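Local coordinates for alpha-glucosidase YIHQ (Escherichia coli, PDB 5AEG), which hydrolyses sulfoquinovosyl diacylglycerides and simple sulfoquinovosides such as sulfoquinovosyl glycerol to release sulfoquinovose for degradation by sulfoglycolysis, at residues Trp306-Asn309 with Gln315-Ser318; Gln288-Ile293 with Lys392-Leu397; Gln606-Leu609 with Ile613-Ala616; Leu592-Asp597 with Asp633-Ala638. All coordinates share one frame; numbering follows the deposited sequence.

Interaction 1: Trp306-Asn309 with Gln315-Ser318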
loop_
_atom_site.group_PDB
_atom_site.type_symbol
_atom_site.label_atom_id
_atom_site.label_comp_id
_atom_site.label_asym_id
_atom_site.label_seq_id
_atom_site.Cartn_x
_atom_site.Cartn_y
_atom_site.Cartn_z
ATOM N N TRP A 306 -5.601 -11.243 21.052
ATOM C CA TRP A 306 -4.828 -9.994 21.146
ATOM C C TRP A 306 -4.718 -9.506 22.605
ATOM O O TRP A 306 -5.195 -8.449 23.031
ATOM C CB TRP A 306 -5.346 -8.934 20.146
ATOM C CG TRP A 306 -5.740 -9.547 18.870
ATOM C CD1 TRP A 306 -6.970 -9.493 18.280
ATOM C CD2 TRP A 306 -4.918 -10.258 17.983
ATOM N NE1 TRP A 306 -6.981 -10.182 17.119
ATOM C CE2 TRP A 306 -5.750 -10.715 16.932
ATOM C CE3 TRP A 306 -3.579 -10.678 18.026
ATOM C CZ2 TRP A 306 -5.274 -11.427 15.890
ATOM C CZ3 TRP A 306 -3.105 -11.404 16.973
ATOM C CH2 TRP A 306 -3.937 -11.776 15.933
ATOM N N LYS A 307 -3.946 -10.320 23.326
ATOM C CA LYS A 307 -3.619 -10.049 24.693
ATOM C C LYS A 307 -2.256 -10.661 24.979
ATOM O O LYS A 307 -1.930 -11.748 24.458
ATOM C CB LYS A 307 -4.712 -10.703 25.518
ATOM C CG LYS A 307 -4.762 -10.409 26.997
ATOM C CD LYS A 307 -6.225 -10.613 27.493
ATOM C CE LYS A 307 -7.011 -11.865 26.966
ATOM N NZ LYS A 307 -8.411 -11.613 26.439
ATOM N N TRP A 308 -1.478 -10.006 25.817
ATOM C CA TRP A 308 -0.099 -10.453 26.161
ATOM C C TRP A 308 -0.144 -11.849 26.748
ATOM O O TRP A 308 -0.948 -12.112 27.609
ATOM C CB TRP A 308 0.552 -9.457 27.157
ATOM C CG TRP A 308 1.685 -9.975 27.888
ATOM C CD1 TRP A 308 2.669 -10.752 27.436
ATOM C CD2 TRP A 308 1.921 -9.804 29.275
ATOM N NE1 TRP A 308 3.540 -11.055 28.427
ATOM C CE2 TRP A 308 3.116 -10.486 29.576
ATOM C CE3 TRP A 308 1.249 -9.111 30.290
ATOM C CZ2 TRP A 308 3.685 -10.534 30.895
ATOM C CZ3 TRP A 308 1.833 -9.118 31.629
ATOM C CH2 TRP A 308 3.043 -9.844 31.892
ATOM N N ASN A 309 0.634 -12.747 26.228
ATOM C CA ASN A 309 0.706 -14.086 26.654
ATOM C C ASN A 309 1.955 -14.222 27.559
ATOM O O ASN A 309 3.106 -14.284 27.094
ATOM C CB ASN A 309 0.800 -14.980 25.401
ATOM C CG ASN A 309 0.771 -16.472 25.702
ATOM O OD1 ASN A 309 1.460 -16.960 26.612
ATOM N ND2 ASN A 309 0.036 -17.221 24.894
ATOM N N GLN A 315 7.350 -11.786 31.865
ATOM C CA GLN A 315 7.877 -10.515 32.456
ATOM C C GLN A 315 7.912 -9.391 31.390
ATOM O O GLN A 315 8.625 -8.429 31.533
ATOM C CB GLN A 315 9.280 -10.690 33.104
ATOM C CG GLN A 315 9.433 -11.868 34.062
ATOM C CD GLN A 315 10.751 -11.846 34.808
ATOM O OE1 GLN A 315 11.777 -12.396 34.368
ATOM N NE2 GLN A 315 10.753 -11.165 35.916
ATOM N N LEU A 316 7.105 -9.516 30.319
ATOM C CA LEU A 316 7.204 -8.544 29.253
ATOM C C LEU A 316 6.753 -7.162 29.750
ATOM O O LEU A 316 7.286 -6.180 29.334
ATOM C CB LEU A 316 6.325 -9.005 28.072
ATOM C CG LEU A 316 6.222 -7.990 26.893
ATOM C CD1 LEU A 316 7.565 -7.878 26.311
ATOM C CD2 LEU A 316 5.153 -8.472 25.914
ATOM N N ASP A 317 5.779 -7.111 30.665
ATOM C CA ASP A 317 5.248 -5.825 31.175
ATOM C C ASP A 317 6.355 -5.019 31.817
ATOM O O ASP A 317 6.510 -3.832 31.496
ATOM C CB ASP A 317 4.040 -6.002 32.101
ATOM C CG ASP A 317 4.262 -7.004 33.218
ATOM O OD1 ASP A 317 5.344 -7.704 33.331
ATOM O OD2 ASP A 317 3.300 -7.072 33.975
ATOM N N SER A 318 7.187 -5.677 32.624
ATOM C CA SER A 318 8.313 -4.956 33.226
ATOM C C SER A 318 9.494 -4.812 32.250
ATOM O O SER A 318 10.220 -3.796 32.321
ATOM C CB SER A 318 8.802 -5.605 34.524
ATOM O OG SER A 318 9.198 -6.948 34.294
#

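Interaction 2: Gln288-Ile293 with Lys392-Leu397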
loop_
_atom_site.group_PDB
_atom_site.type_symbol
_atom_site.label_atom_id
_atom_site.label_comp_id
_atom_site.label_asym_id
_atom_site.label_seq_id
_atom_site.Cartn_x
_atom_site.Cartn_y
_atom_site.Cartn_z
ATOM N N GLN A 288 5.964 -10.440 16.904
ATOM C CA GLN A 288 4.567 -10.726 16.550
ATOM C C GLN A 288 3.913 -11.893 17.372
ATOM O O GLN A 288 2.658 -11.979 17.389
ATOM C CB GLN A 288 4.408 -10.952 15.070
ATOM C CG GLN A 288 5.140 -12.163 14.504
ATOM C CD GLN A 288 4.790 -12.427 13.042
ATOM O OE1 GLN A 288 3.941 -11.741 12.444
ATOM N NE2 GLN A 288 5.349 -13.532 12.512
ATOM N N ASP A 289 4.747 -12.742 17.983
ATOM C CA ASP A 289 4.251 -13.827 18.882
ATOM C C ASP A 289 4.035 -13.430 20.344
ATOM O O ASP A 289 3.877 -14.342 21.164
ATOM C CB ASP A 289 5.134 -15.140 18.758
ATOM C CG ASP A 289 6.523 -14.961 19.207
ATOM O OD1 ASP A 289 6.997 -13.803 19.151
ATOM O OD2 ASP A 289 7.162 -15.938 19.676
ATOM N N TRP A 290 3.886 -12.119 20.617
ATOM C CA TRP A 290 3.569 -11.567 21.894
ATOM C C TRP A 290 2.317 -12.169 22.561
ATOM O O TRP A 290 2.220 -12.187 23.794
ATOM C CB TRP A 290 3.444 -10.069 21.828
ATOM C CG TRP A 290 2.161 -9.623 21.217
ATOM C CD1 TRP A 290 1.760 -9.850 19.933
ATOM C CD2 TRP A 290 1.070 -8.978 21.872
ATOM N NE1 TRP A 290 0.501 -9.353 19.755
ATOM C CE2 TRP A 290 0.042 -8.842 20.930
ATOM C CE3 TRP A 290 0.852 -8.522 23.173
ATOM C CZ2 TRP A 290 -1.206 -8.206 21.230
ATOM C CZ3 TRP A 290 -0.376 -7.866 23.478
ATOM C CH2 TRP A 290 -1.385 -7.741 22.490
ATOM N N SER A 291 1.436 -12.670 21.723
ATOM C CA SER A 291 0.143 -13.277 22.049
ATOM C C SER A 291 0.216 -14.804 22.124
ATOM O O SER A 291 -0.749 -15.475 22.473
ATOM C CB SER A 291 -0.871 -12.767 20.958
ATOM O OG SER A 291 -0.559 -13.310 19.661
ATOM N N GLY A 292 1.375 -15.395 21.940
ATOM C CA GLY A 292 1.519 -16.849 21.894
ATOM C C GLY A 292 1.723 -17.440 20.529
ATOM O O GLY A 292 1.733 -16.720 19.492
ATOM N N ILE A 293 2.087 -18.714 20.579
ATOM C CA ILE A 293 2.493 -19.526 19.468
ATOM C C ILE A 293 1.480 -20.644 19.364
ATOM O O ILE A 293 1.155 -21.390 20.364
ATOM C CB ILE A 293 3.861 -20.151 19.691
ATOM C CG1 ILE A 293 4.941 -19.080 19.814
ATOM C CG2 ILE A 293 4.173 -21.127 18.566
ATOM C CD1 ILE A 293 6.296 -19.665 20.232
ATOM N N LYS A 392 -6.483 -1.162 25.574
ATOM C CA LYS A 392 -6.236 -1.777 26.867
ATOM C C LYS A 392 -5.145 -2.837 26.769
ATOM O O LYS A 392 -4.281 -2.914 27.691
ATOM C CB LYS A 392 -7.538 -2.318 27.467
ATOM C CG LYS A 392 -7.460 -3.456 28.489
ATOM C CD LYS A 392 -7.963 -3.107 29.905
ATOM C CE LYS A 392 -7.156 -1.991 30.590
ATOM N NZ LYS A 392 -5.659 -2.180 30.587
ATOM N N ASN A 393 -5.092 -3.591 25.660
ATOM C CA ASN A 393 -4.185 -4.709 25.586
ATOM C C ASN A 393 -2.795 -4.402 24.949
ATOM O O ASN A 393 -1.830 -5.106 25.205
ATOM C CB ASN A 393 -4.896 -5.887 24.903
ATOM C CG ASN A 393 -6.075 -6.446 25.731
ATOM O OD1 ASN A 393 -6.324 -6.003 26.789
ATOM N ND2 ASN A 393 -6.806 -7.337 25.189
ATOM N N MET A 394 -2.710 -3.330 24.172
ATOM C CA MET A 394 -1.445 -2.928 23.496
ATOM C C MET A 394 -0.955 -1.592 23.994
ATOM O O MET A 394 0.174 -1.470 24.443
ATOM C CB MET A 394 -1.619 -2.931 21.979
ATOM C CG MET A 394 -2.393 -4.179 21.505
ATOM S SD MET A 394 -2.682 -4.366 19.682
ATOM C CE MET A 394 -1.010 -4.632 19.419
ATOM N N ILE A 395 -1.782 -0.570 23.914
ATOM C CA ILE A 395 -1.300 0.771 24.302
ATOM C C ILE A 395 -1.001 0.839 25.793
ATOM O O ILE A 395 0.068 1.289 26.176
ATOM C CB ILE A 395 -2.308 1.911 23.942
ATOM C CG1 ILE A 395 -2.454 1.990 22.391
ATOM C CG2 ILE A 395 -1.795 3.232 24.488
ATOM C CD1 ILE A 395 -3.545 2.876 21.800
ATOM N N GLU A 396 -1.936 0.372 26.618
ATOM C CA GLU A 396 -1.712 0.349 28.067
ATOM C C GLU A 396 -0.628 -0.602 28.501
ATOM O O GLU A 396 -0.049 -0.351 29.501
ATOM C CB GLU A 396 -3.032 0.153 28.844
ATOM C CG GLU A 396 -3.809 1.452 28.859
ATOM C CD GLU A 396 -5.159 1.359 29.573
ATOM O OE1 GLU A 396 -5.362 0.447 30.427
ATOM O OE2 GLU A 396 -6.021 2.207 29.251
ATOM N N LEU A 397 -0.316 -1.661 27.729
ATOM C CA LEU A 397 0.791 -2.516 28.024
ATOM C C LEU A 397 2.111 -1.774 27.820
ATOM O O LEU A 397 3.151 -2.184 28.324
ATOM C CB LEU A 397 0.705 -3.758 27.160
ATOM C CG LEU A 397 1.813 -4.836 27.245
ATOM C CD1 LEU A 397 1.842 -5.576 28.547
ATOM C CD2 LEU A 397 1.645 -5.837 26.145
#

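Interaction 3: Gln606-Leu609 with Ile613-Ala616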
loop_
_atom_site.group_PDB
_atom_site.type_symbol
_atom_site.label_atom_id
_atom_site.label_comp_id
_atom_site.label_asym_id
_atom_site.label_seq_id
_atom_site.Cartn_x
_atom_site.Cartn_y
_atom_site.Cartn_z
ATOM N N GLN A 606 13.958 3.074 -9.426
ATOM C CA GLN A 606 14.673 4.111 -8.735
ATOM C C GLN A 606 13.778 5.238 -8.367
ATOM O O GLN A 606 12.668 5.393 -8.881
ATOM C CB GLN A 606 15.857 4.585 -9.630
ATOM C CG GLN A 606 15.489 5.116 -10.939
ATOM C CD GLN A 606 16.706 5.689 -11.686
ATOM O OE1 GLN A 606 17.426 4.950 -12.393
ATOM N NE2 GLN A 606 17.013 6.939 -11.425
ATOM N N TYR A 607 14.262 6.011 -7.376
ATOM C CA TYR A 607 13.510 6.986 -6.704
ATOM C C TYR A 607 14.367 8.050 -6.127
ATOM O O TYR A 607 15.572 7.888 -6.034
ATOM C CB TYR A 607 12.587 6.417 -5.586
ATOM C CG TYR A 607 13.304 5.725 -4.469
ATOM C CD1 TYR A 607 13.760 4.374 -4.607
ATOM C CD2 TYR A 607 13.530 6.349 -3.264
ATOM C CE1 TYR A 607 14.429 3.717 -3.563
ATOM C CE2 TYR A 607 14.218 5.695 -2.218
ATOM C CZ TYR A 607 14.648 4.377 -2.371
ATOM O OH TYR A 607 15.272 3.786 -1.289
ATOM N N LEU A 608 13.720 9.154 -5.773
ATOM C CA LEU A 608 14.358 10.201 -4.968
ATOM C C LEU A 608 13.897 10.047 -3.493
ATOM O O LEU A 608 12.708 9.848 -3.206
ATOM C CB LEU A 608 13.976 11.572 -5.485
ATOM C CG LEU A 608 14.401 11.941 -6.883
ATOM C CD1 LEU A 608 13.703 13.240 -7.382
ATOM C CD2 LEU A 608 15.885 12.007 -7.059
ATOM N N LEU A 609 14.836 10.105 -2.584
ATOM C CA LEU A 609 14.585 10.152 -1.130
ATOM C C LEU A 609 14.658 11.607 -0.757
ATOM O O LEU A 609 15.735 12.176 -0.736
ATOM C CB LEU A 609 15.596 9.326 -0.357
ATOM C CG LEU A 609 15.434 9.134 1.154
ATOM C CD1 LEU A 609 14.148 8.330 1.499
ATOM C CD2 LEU A 609 16.646 8.437 1.752
ATOM N N ILE A 613 18.458 13.201 -2.709
ATOM C CA ILE A 613 19.176 11.920 -2.834
ATOM C C ILE A 613 18.489 11.081 -3.876
ATOM O O ILE A 613 17.245 10.962 -3.871
ATOM C CB ILE A 613 19.147 11.151 -1.492
ATOM C CG1 ILE A 613 19.918 11.930 -0.446
ATOM C CG2 ILE A 613 19.768 9.756 -1.689
ATOM C CD1 ILE A 613 19.869 11.386 0.968
ATOM N N LEU A 614 19.258 10.473 -4.770
ATOM C CA LEU A 614 18.739 9.588 -5.758
ATOM C C LEU A 614 19.194 8.185 -5.384
ATOM O O LEU A 614 20.413 7.948 -5.179
ATOM C CB LEU A 614 19.203 9.981 -7.137
ATOM C CG LEU A 614 18.716 9.157 -8.370
ATOM C CD1 LEU A 614 18.663 10.046 -9.604
ATOM C CD2 LEU A 614 19.495 7.921 -8.669
ATOM N N VAL A 615 18.258 7.219 -5.403
ATOM C CA VAL A 615 18.577 5.801 -4.979
ATOM C C VAL A 615 18.174 4.830 -6.073
ATOM O O VAL A 615 17.018 4.879 -6.577
ATOM C CB VAL A 615 17.887 5.392 -3.663
ATOM C CG1 VAL A 615 18.330 3.998 -3.146
ATOM C CG2 VAL A 615 18.020 6.452 -2.591
ATOM N N ALA A 616 19.073 3.926 -6.428
ATOM C CA ALA A 616 18.703 2.889 -7.360
ATOM C C ALA A 616 19.163 1.570 -6.768
ATOM O O ALA A 616 20.269 1.130 -6.993
ATOM C CB ALA A 616 19.301 3.118 -8.713
#

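Interaction 4: Leu592-Asp597 with Asp633-Ala638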
loop_
_atom_site.group_PDB
_atom_site.type_symbol
_atom_site.label_atom_id
_atom_site.label_comp_id
_atom_site.label_asym_id
_atom_site.label_seq_id
_atom_site.Cartn_x
_atom_site.Cartn_y
_atom_site.Cartn_z
ATOM N N LEU A 592 8.665 14.160 -10.238
ATOM C CA LEU A 592 8.212 15.202 -9.357
ATOM C C LEU A 592 9.172 16.429 -9.391
ATOM O O LEU A 592 8.711 17.585 -9.165
ATOM C CB LEU A 592 8.069 14.804 -7.927
ATOM C CG LEU A 592 7.027 13.753 -7.527
ATOM C CD1 LEU A 592 6.809 13.717 -6.039
ATOM C CD2 LEU A 592 5.754 13.901 -8.292
ATOM N N HIS A 593 10.453 16.158 -9.621
ATOM C CA HIS A 593 11.479 17.230 -9.601
ATOM C C HIS A 593 12.156 17.459 -10.909
ATOM O O HIS A 593 12.904 18.419 -10.991
ATOM C CB HIS A 593 12.495 17.009 -8.483
ATOM C CG HIS A 593 11.902 17.045 -7.148
ATOM N ND1 HIS A 593 11.259 18.174 -6.641
ATOM C CD2 HIS A 593 11.766 16.068 -6.199
ATOM C CE1 HIS A 593 10.795 17.898 -5.434
ATOM N NE2 HIS A 593 11.103 16.631 -5.143
ATOM N N TYR A 594 11.996 16.583 -11.908
ATOM C CA TYR A 594 12.649 16.630 -13.230
ATOM C C TYR A 594 11.520 16.479 -14.256
ATOM O O TYR A 594 11.556 15.650 -15.103
ATOM C CB TYR A 594 13.792 15.547 -13.392
ATOM C CG TYR A 594 14.843 15.781 -12.344
ATOM C CD1 TYR A 594 15.902 16.690 -12.581
ATOM C CD2 TYR A 594 14.744 15.220 -11.077
ATOM C CE1 TYR A 594 16.803 17.033 -11.555
ATOM C CE2 TYR A 594 15.682 15.503 -10.057
ATOM C CZ TYR A 594 16.747 16.368 -10.315
ATOM O OH TYR A 594 17.623 16.770 -9.338
ATOM N N GLU A 595 10.507 17.349 -14.168
ATOM C CA GLU A 595 9.292 17.226 -14.996
ATOM C C GLU A 595 9.509 17.257 -16.458
ATOM O O GLU A 595 8.775 16.588 -17.193
ATOM C CB GLU A 595 8.263 18.329 -14.652
ATOM C CG GLU A 595 7.491 18.114 -13.387
ATOM C CD GLU A 595 6.276 19.022 -13.290
ATOM O OE1 GLU A 595 5.989 19.751 -14.295
ATOM O OE2 GLU A 595 5.559 18.970 -12.268
ATOM N N ASP A 596 10.569 17.967 -16.908
ATOM C CA ASP A 596 10.823 18.140 -18.319
ATOM C C ASP A 596 11.611 16.991 -18.884
ATOM O O ASP A 596 11.864 16.982 -20.056
ATOM C CB ASP A 596 11.532 19.504 -18.566
ATOM C CG ASP A 596 12.836 19.651 -17.740
ATOM O OD1 ASP A 596 13.047 18.941 -16.648
ATOM O OD2 ASP A 596 13.620 20.541 -18.143
ATOM N N ASP A 597 12.049 16.018 -18.056
ATOM C CA ASP A 597 12.855 14.902 -18.536
ATOM C C ASP A 597 11.945 13.712 -18.875
ATOM O O ASP A 597 11.401 13.036 -17.944
ATOM C CB ASP A 597 13.935 14.535 -17.510
ATOM C CG ASP A 597 14.873 13.474 -17.969
ATOM O OD1 ASP A 597 14.473 12.609 -18.777
ATOM O OD2 ASP A 597 16.047 13.407 -17.480
ATOM N N ASP A 633 21.668 17.131 -13.538
ATOM C CA ASP A 633 21.911 17.796 -12.289
ATOM C C ASP A 633 23.359 17.503 -12.007
ATOM O O ASP A 633 24.002 16.738 -12.682
ATOM C CB ASP A 633 20.987 17.343 -11.108
ATOM C CG ASP A 633 20.608 18.448 -10.191
ATOM O OD1 ASP A 633 21.481 19.288 -9.927
ATOM O OD2 ASP A 633 19.471 18.516 -9.626
ATOM N N ASN A 634 23.851 18.158 -10.993
ATOM C CA ASN A 634 25.211 17.846 -10.490
ATOM C C ASN A 634 25.122 16.838 -9.323
ATOM O O ASN A 634 24.777 17.220 -8.231
ATOM C CB ASN A 634 25.926 19.127 -10.139
ATOM C CG ASN A 634 26.309 19.905 -11.463
ATOM O OD1 ASN A 634 26.876 19.334 -12.483
ATOM N ND2 ASN A 634 25.878 21.101 -11.511
ATOM N N TRP A 635 25.460 15.614 -9.645
ATOM C CA TRP A 635 25.295 14.450 -8.749
ATOM C C TRP A 635 26.630 14.095 -8.162
ATOM O O TRP A 635 27.662 14.246 -8.812
ATOM C CB TRP A 635 24.700 13.281 -9.527
ATOM C CG TRP A 635 23.290 13.509 -9.905
ATOM C CD1 TRP A 635 22.845 13.796 -11.154
ATOM C CD2 TRP A 635 22.130 13.577 -9.041
ATOM N NE1 TRP A 635 21.520 13.932 -11.141
ATOM C CE2 TRP A 635 21.056 13.882 -9.848
ATOM C CE3 TRP A 635 21.913 13.396 -7.676
ATOM C CZ2 TRP A 635 19.788 13.989 -9.365
ATOM C CZ3 TRP A 635 20.651 13.467 -7.206
ATOM C CH2 TRP A 635 19.607 13.778 -8.038
ATOM N N VAL A 636 26.618 13.676 -6.898
ATOM C CA VAL A 636 27.796 13.161 -6.224
ATOM C C VAL A 636 27.511 11.769 -5.678
ATOM O O VAL A 636 26.514 11.617 -4.941
ATOM C CB VAL A 636 28.139 14.080 -5.022
ATOM C CG1 VAL A 636 29.419 13.593 -4.389
ATOM C CG2 VAL A 636 28.296 15.489 -5.508
ATOM N N HIS A 637 28.272 10.787 -6.115
ATOM C CA HIS A 637 28.165 9.430 -5.597
ATOM C C HIS A 637 28.485 9.412 -4.092
ATOM O O HIS A 637 29.570 9.889 -3.660
ATOM C CB HIS A 637 29.045 8.529 -6.406
ATOM C CG HIS A 637 29.009 7.082 -6.030
ATOM N ND1 HIS A 637 30.083 6.432 -5.454
ATOM C CD2 HIS A 637 28.021 6.165 -6.113
ATOM C CE1 HIS A 637 29.760 5.178 -5.213
ATOM N NE2 HIS A 637 28.534 4.971 -5.644
ATOM N N ALA A 638 27.556 8.882 -3.274
ATOM C CA ALA A 638 27.670 8.975 -1.817
ATOM C C ALA A 638 28.961 8.360 -1.253
ATOM O O ALA A 638 29.450 8.827 -0.228
ATOM C CB ALA A 638 26.518 8.261 -1.120
#

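Interaction 1: Trp306-Asn309 with Gln315-Ser318
The indole of Trp308 overlaps the first turn of helix 316-325, with the backbone N of Asp317 over one face and Leu316 beside its five-membered ring. The setting is the TIM barrel of glycoside hydrolase family 31: residues 306-309 belong to the loop after strand 299-302, and Gln315 holds the N-cap position of the helix that the loop leads into. Two positions define how the ring is turned. Asp317 N stands 4.0 Å above the Trp308 ring plane, offset toward the rim, whereas Gln315 N lies near that plane at the edge, 4.0 Å from Trp308 CZ2. On the other part of the indole, Trp308 NE1 is 3.5 Å from Leu316 CB, and Trp308 CD1 is 3.7 Å from Leu316 CD2 as the two side chains run past each other in opposite directions. A chi1 of 161°, with CG anti to the backbone N, carries the Trp308 ring out toward the helix. Its N-H is spent on Tyr313 O in the intervening loop, which helps fix the rotation of the ring. Replacing Trp308 with an alanine would probably leave Tyr313 O without this donor and open a gap beside Leu316. The carboxylate of Asp317 is inclined 47° to the indole, and its CG comes within 3.4 Å of Trp308 CH2.

Interaction 2: Gln288-Ile293 with Lys392-Leu397
The loop following strand 282-286 of the TIM barrel makes a type I beta turn from Asp289 to Gly292, and from it Trp290 reaches the C-terminal part of helix 380-395 and the residues that follow. The far rim of the indole does the touching: Trp290 CH2 is 3.8 Å from Met394 CG, and Trp290 CZ3 is 3.6 Å from the backbone O of Asn393 and 3.9 Å from Leu397 CD2. All three partners approach the ring obliquely. Met394 crosses the tryptophan at about a right angle, and its chain bends at chi3 (69°), which brings the methyl CE to 4.0 Å from Trp290 CZ2. The sulfur forms an oblique Met-aromatic contact, Met394 SD lying 5.3 Å from the centroid of the Trp290 six-membered ring and 53° off its normal. The indole N-H of Trp290 is bonded to Tyr333 O in strand 329-334. A serine in place of Trp290 would probably strip Met394 and Leu397 of their shared apolar partner and leave Tyr333 O without its indole donor. Because the same turn region carries Gln288, which binds the sulfoquinovosyl substrate, this is a beta-to-alpha loop of a barrel active site, packed against the C-terminal part of a surrounding helix.

Interaction 3: Gln606-Leu609 with Ile613-Ala616
Strands 607-609 and 613-615 run antiparallel with their short axes 4.6 Å apart and a strong twist, their directions making an angle of 139°. They form a beta hairpin in the antiparallel sheet of the family 31 C-terminal domain. The register rests on three backbone bonds. Tyr607 and Val615 are a hydrogen-bonded pair, with Tyr607 N to Val615 O at 3.1 Å and Val615 N to Tyr607 O at 2.8 Å, the latter almost straight at 173°. Leu609 N to Ile613 O, 2.9 Å, marks the second such pair. Between them Leu608 and Leu614 are a non-hydrogen-bonded pair, and there the CA of Leu608 makes a CH...O contact of 3.2 Å with Ile613 O.

The sheet's two faces carry different groupings. Tyr607, Leu609, Ile613 and Val615 share one, where Leu609 and Ile613 pack near helix 569-582; Leu608 and Leu614 occupy the other, Leu608 CD2 meeting Leu614 CB at 3.9 Å. At the end of the pairing, the extended chain of Gln606 crosses obliquely toward Leu614, and its amide NE2 is bonded to Tyr629 O, giving the polar group a partner in this buried setting. CG of Tyr607 takes the crowded position between the backbone N and the carbonyl carbon (chi1 62°), which turns its ring back over the neighbouring strand, while its hydroxyl bonds with Phe530 O. The side chain of Val615 points the same way and forms a CH-pi contact, with Val615 CB over the face of the Tyr607 ring, 3.9 Å from its centroid.

Interaction 4: Leu592-Asp597 with Asp633-Ala638
Tyr594 meets Asp633 and Trp635 through the end of its phenol, and this small cluster accounts for all of the contact, just 113 Å² summed over both segments. The tight part is polar. Tyr594 OH donates to Asp633 OD2 at 2.6 Å; the oxygen accepts with its anti lone pair, the one away from the other carboxylate oxygen. The acceptor lies at the edge of the tyrosine ring and in its plane, while the carboxylate itself is turned 69° from that ring. Beside this bond, Trp635 CZ2 comes obliquely to within 3.5 Å of Tyr594 OH and 4.0 Å of Tyr594 CZ. Asp633 CB stands 3.2 Å above one face of the Trp635 ring, offset toward its rim, and the indole N-H is bonded to Pro631 O.

The looser side is the outer one. Asp596, within the type I turn from Tyr594 to Asp597, and Asn634, next to the aspartate, are both exposed and take no part in the pairing. Asn634 nevertheless helps orient the carboxylate, its backbone N bonding to Asp633 OD1 at 2.8 Å.

Two arginines complete the polar cluster: Arg663 forms a salt bridge with Asp633 OD2, and Arg611 is hydrogen-bonded to Tyr594 OH. Asp633 is therefore probably ionised, and the Tyr594 hydroxyl, set between Arg611 and this carboxylate, ties the 592-597 loop to the residues leading into strand 635-637.

In the fold
The four contacts fall into two touching pairs. Interactions 1 and 2, with centres about 6 Å apart, share the barrel loops: Trp306 O meets Asn393 ND2 at 2.9 Å, and interaction 1 is nested within the chain loop closed by interaction 2. Both are partly buried and rest on a tryptophan packed against a helix. Interactions 3 and 4, centres about 9 Å apart, belong to the C-terminal domain and reach one sheet; Leu614 CB touches Trp635 CZ3 at 3.8 Å. Interaction 3 is wholly buried, backbone-bonded and mostly apolar, whereas interaction 4 is carried by a phenol-carboxylate bond. The pairs lie about 36 to 49 Å apart, centre to centre.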